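Lon211 (Mycobacterium tuberculosis, PDB 6VBK) is the N-terminal domain of a Lon-type ATP-dependent protease and probably helps to recognise and bind protein substrates for degradation. Local coordinates at residues Ala42-Ala47 with Gly83-Glu88; Arg65-Pro70 with Val106-Gly111; Gly144-Ile149 with Asp160-Ile165; Leu171-Gly176 with Ile187-Thr192. All coordinates share one frame; numbering follows the deposited sequence.

Contact 1 (Ala42-Ala47 with Gly83-Glu88)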
# COMPACT_ATOMS: atom_id res chain seq x y z
N ALA B 42 -9.43 11.34 -22.57
CA ALA B 42 -10.24 10.56 -21.64
C ALA B 42 -9.52 10.34 -20.32
O ALA B 42 -10.15 10.31 -19.26
CB ALA B 42 -10.63 9.22 -22.27
N ALA B 43 -8.20 10.17 -20.37
CA ALA B 43 -7.43 10.02 -19.14
C ALA B 43 -7.47 11.29 -18.30
O ALA B 43 -7.58 11.22 -17.07
CB ALA B 43 -5.98 9.64 -19.47
N ILE B 44 -7.39 12.45 -18.95
CA ILE B 44 -7.43 13.71 -18.21
C ILE B 44 -8.82 13.94 -17.61
O ILE B 44 -8.95 14.41 -16.48
CB ILE B 44 -7.01 14.88 -19.13
CG1 ILE B 44 -5.57 14.68 -19.61
CG2 ILE B 44 -7.17 16.21 -18.41
CD1 ILE B 44 -5.06 15.80 -20.48
N GLU B 45 -9.87 13.59 -18.36
CA GLU B 45 -11.22 13.78 -17.85
C GLU B 45 -11.55 12.79 -16.75
O GLU B 45 -12.26 13.13 -15.79
CB GLU B 45 -12.24 13.68 -18.99
CG GLU B 45 -12.25 14.90 -19.89
CD GLU B 45 -12.47 16.19 -19.12
OE1 GLU B 45 -13.34 16.20 -18.22
OE2 GLU B 45 -11.78 17.19 -19.41
N ALA B 46 -11.06 11.55 -16.87
CA ALA B 46 -11.20 10.60 -15.77
C ALA B 46 -10.44 11.08 -14.54
O ALA B 46 -10.88 10.87 -13.40
CB ALA B 46 -10.70 9.22 -16.20
N ALA B 47 -9.28 11.71 -14.75
CA ALA B 47 -8.53 12.26 -13.62
C ALA B 47 -9.26 13.44 -12.99
O ALA B 47 -9.26 13.60 -11.77
CB ALA B 47 -7.13 12.67 -14.07
N GLY B 83 1.86 12.11 -12.89
CA GLY B 83 1.80 13.41 -13.54
C GLY B 83 0.69 14.27 -12.96
O GLY B 83 -0.40 13.78 -12.68
N VAL B 84 0.99 15.55 -12.78
CA VAL B 84 0.02 16.54 -12.31
C VAL B 84 -0.31 17.46 -13.48
O VAL B 84 0.58 18.13 -14.02
CB VAL B 84 0.55 17.33 -11.11
CG1 VAL B 84 -0.36 18.51 -10.81
CG2 VAL B 84 0.67 16.43 -9.89
N ILE B 85 -1.58 17.49 -13.87
CA ILE B 85 -2.03 18.39 -14.93
C ILE B 85 -1.99 19.81 -14.38
O ILE B 85 -2.87 20.22 -13.62
CB ILE B 85 -3.44 18.02 -15.42
CG1 ILE B 85 -3.47 16.57 -15.93
CG2 ILE B 85 -3.90 18.98 -16.51
CD1 ILE B 85 -2.60 16.34 -17.15
N GLU B 86 -0.95 20.56 -14.76
CA GLU B 86 -0.75 21.89 -14.20
C GLU B 86 -1.63 22.93 -14.88
O GLU B 86 -2.18 23.81 -14.22
CB GLU B 86 0.72 22.29 -14.30
CG GLU B 86 1.68 21.37 -13.57
CD GLU B 86 1.72 21.62 -12.07
OE1 GLU B 86 1.02 22.55 -11.60
OE2 GLU B 86 2.46 20.91 -11.36
N GLN B 87 -1.78 22.84 -16.20
CA GLN B 87 -2.53 23.82 -16.96
C GLN B 87 -3.30 23.12 -18.07
O GLN B 87 -2.91 22.06 -18.55
CB GLN B 87 -1.62 24.89 -17.57
CG GLN B 87 -0.97 25.81 -16.55
CD GLN B 87 -0.08 26.84 -17.19
OE1 GLN B 87 0.36 26.68 -18.33
NE2 GLN B 87 0.20 27.92 -16.46
N GLU B 88 -4.41 23.74 -18.47
CA GLU B 88 -5.19 23.29 -19.62
C GLU B 88 -5.59 24.51 -20.44
O GLU B 88 -6.01 25.53 -19.89
CB GLU B 88 -6.44 22.51 -19.20
CG GLU B 88 -6.14 21.18 -18.52
CD GLU B 88 -7.38 20.32 -18.37
OE1 GLU B 88 -7.97 19.95 -19.41
OE2 GLU B 88 -7.77 20.03 -17.22
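Ile44 meets Ile85 through the ends of both side chains: CD1 of Ile44 lies 4.2 Å from CD1 of Ile85, and the two chains cross at about a right angle. The other branch of Ile44 serves a different partner. Its CG2 sits 4.0 Å from OE1 of Glu88 and equally near OE2, so the methyl group meets both oxygens of the carboxylate, and the two side chains run past each other in opposite directions. This division follows from the first torsion of Ile44 (chi1 -62°), which sets CG2 anti to the backbone N and CG1 beside it, sending one branch to each strand residue.

One shell out, a salt bridge from Glu88 OE2 to Arg48 NH1 draws the carboxylate to the helix. Arg48 also pairs with Glu45, whose OE2 stays 4.7 Å from Glu88 OE1; the shared arginine probably offsets the two like charges. Along the strand, Glu86 and Gln87 both face Val99 in a classic beta bulge, just before Glu88 turns toward the helix.

The two segments bury 143 Å² between them, both sides summed; Ile44 also packs on Leu17, Leu34 and Ala98. Helix 38-50 thus lies against the curled sheet, touching strands 9-19, 79-88 and 96-112.

Contact 2 (Arg65-Pro70 with Val106-Gly111); sequences RVLLVP and VRIGTG
Leu67 and Val69 of strand 65-70 pack against Val106 and Ile108 of strand 96-112 inside the curled mixed sheet of the Lon substrate-binding domain, a member of the PUA clan. The two strands are not sheet neighbours: their local axes cross at 81° and stay 9.5 Å apart, a gap that side chains fill.

The interactions between the segments are apolar. Leu67 divides its two methyls, CD1 resting 3.8 Å from Val106 CB while CD2 lies 3.8 Å from Ile108 CG1. A chi1 of -171°, which sets CG anti to the backbone N, carries this fork across to both residues. Val69 and Ile108 instead meet end to end.

Backbone bonding runs to other strands and fixes where these side chains start. Leu67 and Val69 bond to strand 9-19, while Val66 and Leu68 bond to strand 79-88. Among the neighbouring side chains, Leu14 covers Leu67, Val16 and Tyr76 reach Val69, and Leu82 packs on Val106. Near the far end of the second segment, Thr110 packs on Arg90 of the second subunit.

The terminal methyl of Ile108 is held in the fork of a valine, with CD1 3.7 Å from Val69 CG1 and 3.7 Å from Val69 CG2.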
# COMPACT_ATOMS: atom_id res chain seq x y z
N ARG B 65 -4.60 14.17 -11.54
CA ARG B 65 -3.44 13.30 -11.43
C ARG B 65 -3.58 12.15 -12.42
O ARG B 65 -4.59 11.43 -12.41
CB ARG B 65 -3.28 12.76 -10.00
CG ARG B 65 -2.92 13.82 -8.98
CD ARG B 65 -3.31 13.39 -7.57
NE ARG B 65 -2.70 12.12 -7.20
CZ ARG B 65 -1.55 12.00 -6.54
NH1 ARG B 65 -0.88 13.08 -6.17
NH2 ARG B 65 -1.08 10.80 -6.24
N VAL B 66 -2.57 11.97 -13.27
CA VAL B 66 -2.56 10.91 -14.27
C VAL B 66 -1.28 10.10 -14.12
O VAL B 66 -0.32 10.52 -13.47
CB VAL B 66 -2.68 11.46 -15.71
CG1 VAL B 66 -4.00 12.21 -15.88
CG2 VAL B 66 -1.50 12.36 -16.04
N LEU B 67 -1.27 8.93 -14.74
CA LEU B 67 -0.10 8.06 -14.78
C LEU B 67 0.43 8.05 -16.21
O LEU B 67 -0.18 7.44 -17.10
CB LEU B 67 -0.43 6.65 -14.30
CG LEU B 67 0.78 5.74 -14.10
CD1 LEU B 67 1.79 6.37 -13.15
CD2 LEU B 67 0.36 4.37 -13.60
N LEU B 68 1.54 8.73 -16.43
CA LEU B 68 2.16 8.83 -17.75
C LEU B 68 2.98 7.57 -18.00
O LEU B 68 4.05 7.39 -17.41
CB LEU B 68 3.02 10.08 -17.85
CG LEU B 68 2.32 11.37 -17.41
CD1 LEU B 68 3.34 12.45 -17.12
CD2 LEU B 68 1.34 11.84 -18.48
N VAL B 69 2.48 6.69 -18.86
CA VAL B 69 3.07 5.38 -19.10
C VAL B 69 3.54 5.32 -20.55
O VAL B 69 2.74 5.51 -21.47
CB VAL B 69 2.09 4.24 -18.81
CG1 VAL B 69 2.80 2.89 -18.89
CG2 VAL B 69 1.43 4.43 -17.45
N PRO B 70 4.93 5.00 -20.86
CA PRO B 70 5.90 4.77 -22.22
C PRO B 70 5.35 3.52 -22.91
O PRO B 70 5.67 2.43 -22.47
CB PRO B 70 7.32 4.59 -21.68
CG PRO B 70 7.24 5.22 -20.33
CD PRO B 70 5.90 4.77 -19.79
N VAL B 106 6.09 5.41 -10.28
CA VAL B 106 5.00 4.58 -9.77
C VAL B 106 5.14 3.20 -10.38
O VAL B 106 5.14 3.06 -11.61
CB VAL B 106 3.62 5.18 -10.08
CG1 VAL B 106 2.52 4.31 -9.50
CG2 VAL B 106 3.52 6.60 -9.53
N ARG B 107 5.25 2.18 -9.53
CA ARG B 107 5.34 0.80 -10.00
C ARG B 107 3.94 0.30 -10.36
O ARG B 107 3.07 0.19 -9.48
CB ARG B 107 5.97 -0.09 -8.93
CG ARG B 107 5.98 -1.57 -9.29
CD ARG B 107 7.14 -2.30 -8.64
NE ARG B 107 8.42 -1.81 -9.13
CZ ARG B 107 9.02 -2.25 -10.24
NH1 ARG B 107 8.44 -3.19 -10.97
NH2 ARG B 107 10.18 -1.74 -10.61
N ILE B 108 3.73 0.01 -11.64
CA ILE B 108 2.40 -0.37 -12.12
C ILE B 108 2.08 -1.78 -11.66
O ILE B 108 2.84 -2.73 -11.93
CB ILE B 108 2.32 -0.25 -13.64
CG1 ILE B 108 2.47 1.22 -14.06
CG2 ILE B 108 1.01 -0.83 -14.16
CD1 ILE B 108 2.36 1.44 -15.55
N GLY B 109 0.96 -1.94 -10.97
CA GLY B 109 0.55 -3.24 -10.48
C GLY B 109 -0.76 -3.73 -11.06
O GLY B 109 -0.94 -3.75 -12.28
N THR B 110 -1.69 -4.13 -10.19
CA THR B 110 -2.95 -4.69 -10.64
C THR B 110 -3.83 -3.64 -11.31
O THR B 110 -3.83 -2.46 -10.94
CB THR B 110 -3.70 -5.31 -9.46
OG1 THR B 110 -3.82 -4.34 -8.40
CG2 THR B 110 -2.97 -6.54 -8.93
N GLY B 111 -4.59 -4.08 -12.31
CA GLY B 111 -5.60 -3.23 -12.89
C GLY B 111 -6.82 -3.11 -12.00
O GLY B 111 -7.08 -3.95 -11.13

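Contact 3 (Gly144-Ile149 with Asp160-Ile165)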
# COMPACT_ATOMS: atom_id res chain seq x y z
N GLY B 144 29.83 17.18 -15.91
CA GLY B 144 30.85 17.52 -16.89
C GLY B 144 30.56 16.95 -18.27
O GLY B 144 30.89 17.56 -19.29
N LEU B 145 29.92 15.78 -18.32
CA LEU B 145 29.59 15.17 -19.61
C LEU B 145 28.46 15.92 -20.30
O LEU B 145 28.55 16.26 -21.48
CB LEU B 145 29.22 13.70 -19.41
CG LEU B 145 30.21 12.83 -18.62
CD1 LEU B 145 29.71 11.40 -18.52
CD2 LEU B 145 31.59 12.89 -19.25
N VAL B 146 27.37 16.19 -19.57
CA VAL B 146 26.23 16.87 -20.17
C VAL B 146 26.57 18.33 -20.47
O VAL B 146 26.00 18.92 -21.40
CB VAL B 146 24.99 16.75 -19.25
CG1 VAL B 146 25.22 17.48 -17.94
CG2 VAL B 146 23.75 17.27 -19.96
N SER B 147 27.50 18.92 -19.72
CA SER B 147 27.89 20.30 -20.00
C SER B 147 28.58 20.41 -21.35
O SER B 147 28.34 21.37 -22.10
CB SER B 147 28.80 20.83 -18.89
OG SER B 147 28.10 20.95 -17.67
N ALA B 148 29.45 19.45 -21.68
CA ALA B 148 30.14 19.49 -22.97
C ALA B 148 29.17 19.39 -24.13
O ALA B 148 29.32 20.08 -25.14
CB ALA B 148 31.18 18.37 -23.03
N ILE B 149 28.15 18.53 -24.00
CA ILE B 149 27.15 18.40 -25.05
C ILE B 149 26.32 19.67 -25.16
O ILE B 149 26.06 20.17 -26.27
CB ILE B 149 26.26 17.17 -24.80
CG1 ILE B 149 27.08 15.88 -24.92
CG2 ILE B 149 25.08 17.14 -25.76
CD1 ILE B 149 26.26 14.62 -24.76
N ASP B 160 23.55 26.44 -17.68
CA ASP B 160 23.64 27.26 -16.48
C ASP B 160 22.97 26.56 -15.30
O ASP B 160 23.56 26.43 -14.22
CB ASP B 160 23.01 28.63 -16.74
CG ASP B 160 22.84 29.46 -15.48
OD1 ASP B 160 23.57 29.24 -14.49
OD2 ASP B 160 21.97 30.35 -15.48
N VAL B 161 21.74 26.10 -15.49
CA VAL B 161 20.97 25.53 -14.39
C VAL B 161 21.35 24.07 -14.15
O VAL B 161 21.38 23.61 -13.01
CB VAL B 161 19.46 25.68 -14.67
CG1 VAL B 161 18.64 25.13 -13.51
CG2 VAL B 161 19.12 27.14 -14.93
N VAL B 162 21.65 23.33 -15.22
CA VAL B 162 21.92 21.90 -15.09
C VAL B 162 23.09 21.64 -14.15
O VAL B 162 23.04 20.74 -13.31
CB VAL B 162 22.16 21.27 -16.48
CG1 VAL B 162 22.69 19.86 -16.35
CG2 VAL B 162 20.87 21.27 -17.29
N GLN B 163 24.15 22.44 -14.26
CA GLN B 163 25.30 22.24 -13.38
C GLN B 163 25.08 22.82 -11.99
O GLN B 163 25.99 22.75 -11.16
CB GLN B 163 26.56 22.84 -14.01
CG GLN B 163 26.52 24.33 -14.26
CD GLN B 163 27.64 24.78 -15.19
OE1 GLN B 163 28.23 23.98 -15.90
NE2 GLN B 163 27.93 26.08 -15.17
N GLN B 164 23.91 23.38 -11.71
CA GLN B 164 23.53 23.81 -10.37
C GLN B 164 22.55 22.86 -9.70
O GLN B 164 22.17 23.08 -8.55
CB GLN B 164 22.94 25.22 -10.40
CG GLN B 164 23.93 26.30 -10.80
CD GLN B 164 25.10 26.40 -9.84
OE1 GLN B 164 24.93 26.33 -8.62
NE2 GLN B 164 26.30 26.56 -10.39
N ILE B 165 22.12 21.81 -10.40
CA ILE B 165 21.14 20.86 -9.86
C ILE B 165 21.82 20.04 -8.77
O ILE B 165 22.72 19.24 -9.05
CB ILE B 165 20.56 19.97 -10.97
CG1 ILE B 165 19.80 20.81 -11.99
CG2 ILE B 165 19.66 18.90 -10.37
CD1 ILE B 165 19.22 20.01 -13.13
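Ser147 and Gln163 mark the nearest backbone approach, with 7.4 Å between their CA atoms. Residues 144-149 form part of the long helix 133-153, and residues 160-162 are the last three of helix 156-162. Residues 163-165 then leave the helix through a type I beta turn from Val162 to Ile165, in which Ile165 N bonds to Val162 O at 3.2 Å. Gln163 therefore stands where the helix gives way to the turn.

Side chains meet at two points. Val146 and Val162 meet head-on, methyl to methyl, with CG1 of Val146 3.8 Å from CG1 of Val162. On Val146 the touching branch lies between the backbone N and the carbonyl carbon (chi1 65°); on Val162 it is the branch opposite the backbone N.

Helices 133-153 and 156-162 form a helical hairpin in the alpha-helical part of the Lon N domain. Only ten residues separate the two segments, eight of them helical, and the buried area between the segments is modest at 116 Å².

The second point is polar but is not a hydrogen bond: Ser147 OG and Gln163 OE1 are 3.5 Å apart. Gln163 reaches there with an extended chain beyond CG, whereas the serine hydroxyl is hydrogen-bonded to the carbonyl O of Lys143, one helical turn back. Lys143 ties the turn to the long helix as well, since its NZ bonds to Ile165 O and, weakly, to Gln163 O. Tyr180 packs on Val146, and Leu171 of helix 168-173 packs on Val162.

Contact 4 (Leu171-Gly176 with Ile187-Thr192)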
# COMPACT_ATOMS: atom_id res chain seq x y z
N LEU B 171 18.93 15.43 -11.52
CA LEU B 171 19.91 15.59 -12.59
C LEU B 171 19.84 14.45 -13.59
O LEU B 171 19.91 14.67 -14.81
CB LEU B 171 21.32 15.68 -11.99
CG LEU B 171 22.49 15.65 -12.97
CD1 LEU B 171 22.48 16.89 -13.87
CD2 LEU B 171 23.81 15.53 -12.22
N ALA B 172 19.70 13.21 -13.11
CA ALA B 172 19.63 12.07 -14.01
C ALA B 172 18.33 12.09 -14.81
O ALA B 172 18.33 11.80 -16.01
CB ALA B 172 19.77 10.77 -13.23
N ASP B 173 17.21 12.43 -14.17
CA ASP B 173 15.92 12.45 -14.84
C ASP B 173 15.77 13.59 -15.83
O ASP B 173 14.85 13.56 -16.65
CB ASP B 173 14.80 12.51 -13.81
CG ASP B 173 14.60 11.19 -13.09
OD1 ASP B 173 14.93 10.14 -13.68
OD2 ASP B 173 14.10 11.20 -11.94
N ASN B 174 16.65 14.60 -15.79
CA ASN B 174 16.61 15.66 -16.79
C ASN B 174 17.05 15.18 -18.16
O ASN B 174 16.85 15.90 -19.15
CB ASN B 174 17.47 16.84 -16.33
CG ASN B 174 17.15 18.12 -17.08
OD1 ASN B 174 17.82 18.48 -18.05
ND2 ASN B 174 16.11 18.83 -16.64
N SER B 175 17.63 13.98 -18.26
CA SER B 175 18.01 13.41 -19.54
C SER B 175 16.81 13.10 -20.43
O SER B 175 17.00 12.83 -21.62
CB SER B 175 18.83 12.14 -19.32
OG SER B 175 18.12 11.20 -18.53
N GLY B 176 15.59 13.13 -19.89
CA GLY B 176 14.41 12.94 -20.70
C GLY B 176 14.21 14.01 -21.75
O GLY B 176 13.49 13.78 -22.73
N ILE B 187 13.06 4.72 -21.07
CA ILE B 187 12.20 3.83 -20.30
C ILE B 187 13.01 3.12 -19.21
O ILE B 187 12.53 2.92 -18.09
CB ILE B 187 11.48 2.83 -21.22
CG1 ILE B 187 10.48 3.56 -22.12
CG2 ILE B 187 10.78 1.75 -20.42
CD1 ILE B 187 10.01 2.74 -23.31
N GLU B 188 14.25 2.74 -19.53
CA GLU B 188 15.11 2.13 -18.53
C GLU B 188 15.49 3.12 -17.43
O GLU B 188 15.64 2.72 -16.27
CB GLU B 188 16.37 1.56 -19.19
CG GLU B 188 17.15 0.62 -18.29
CD GLU B 188 18.39 0.06 -18.95
OE1 GLU B 188 19.23 -0.53 -18.24
OE2 GLU B 188 18.53 0.21 -20.19
N VAL B 189 15.65 4.40 -17.78
CA VAL B 189 15.82 5.42 -16.76
C VAL B 189 14.58 5.49 -15.88
O VAL B 189 14.66 5.59 -14.65
CB VAL B 189 16.14 6.78 -17.40
CG1 VAL B 189 16.35 7.85 -16.33
CG2 VAL B 189 17.36 6.68 -18.30
N LEU B 190 13.40 5.44 -16.50
CA LEU B 190 12.16 5.38 -15.74
C LEU B 190 12.05 4.08 -14.95
O LEU B 190 11.38 4.04 -13.91
CB LEU B 190 10.97 5.53 -16.69
CG LEU B 190 9.56 5.50 -16.10
CD1 LEU B 190 9.40 6.57 -15.04
CD2 LEU B 190 8.53 5.68 -17.21
N GLU B 191 12.79 3.06 -15.40
CA GLU B 191 12.76 1.71 -14.78
C GLU B 191 13.62 1.61 -13.51
O GLU B 191 13.12 1.03 -12.53
CB GLU B 191 13.25 0.66 -15.78
CG GLU B 191 13.56 -0.68 -15.14
CD GLU B 191 14.52 -1.56 -15.90
OE1 GLU B 191 15.42 -2.15 -15.26
OE2 GLU B 191 14.38 -1.68 -17.13
N THR B 192 14.83 2.17 -13.49
CA THR B 192 15.70 1.96 -12.30
C THR B 192 15.50 3.05 -11.24
O THR B 192 15.93 4.19 -11.47
CB THR B 192 17.17 1.79 -12.72
OG1 THR B 192 17.60 2.96 -13.43
CG2 THR B 192 17.40 0.55 -13.56
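Helices 168-173 and 183-191 of the alpha-helical part pack together, and Ser175, in the 3-10 segment that includes residues 174-176, joins the contact. Val189 carries the contact on the second helix, through its CG1 methyl. That methyl lies 3.8 Å from Asp173 OD1 and 4.4 Å from both Ala172 O and Ser175 OG, so it faces oxygen atoms. With chi1 at -179°, the touching branch is anti to the backbone N of Val189, and the side chains of Asp173 and Val189 lie alongside one another, pointing opposite ways.

Those oxygens are engaged by polar partners. Ser175 OG donates to Ala172 O at 2.6 Å, almost in line with the carbonyl bond (175° at the oxygen), and the same carbonyl also accepts from Ser175 N at 3.2 Å. Asp173 OD1 forms a salt bridge with Arg105 NH2.

Arg105 links the helices further: its NH2 also bonds to Val189 O, and its NE to Leu190 O. One guanidinium from strand 96-112 thereby holds the aspartate and two carbonyls near the end of helix 183-191, while Trp205 and Leu25 pack on Val189. The result is a buried helix-helix junction of the Lon N domain, pinned to its sheet by an arginine.

Overall arrangement
The four contacts follow the domain from its sheet into its helices. Contacts 1 and 2 alternate along the chain and share the curled sheet: their centres lie 14 Å apart, Gly83 N probably bonds to Val66 O (2.8 Å), and Ala47 CB packs 3.7 Å from Val66 CG1. Contact 4 joins this sheet to the helical part, since Pro70 of contact 2 packs on Ile187 and Leu190, with 16 Å between centres. Contact 3, also 16 Å from contact 4 by centres, abuts it through Val162 and Ile165 on Leu171. Contacts 1 and 3 lie on opposite sides of the chain's centre, their nearest atoms about 17 Å apart.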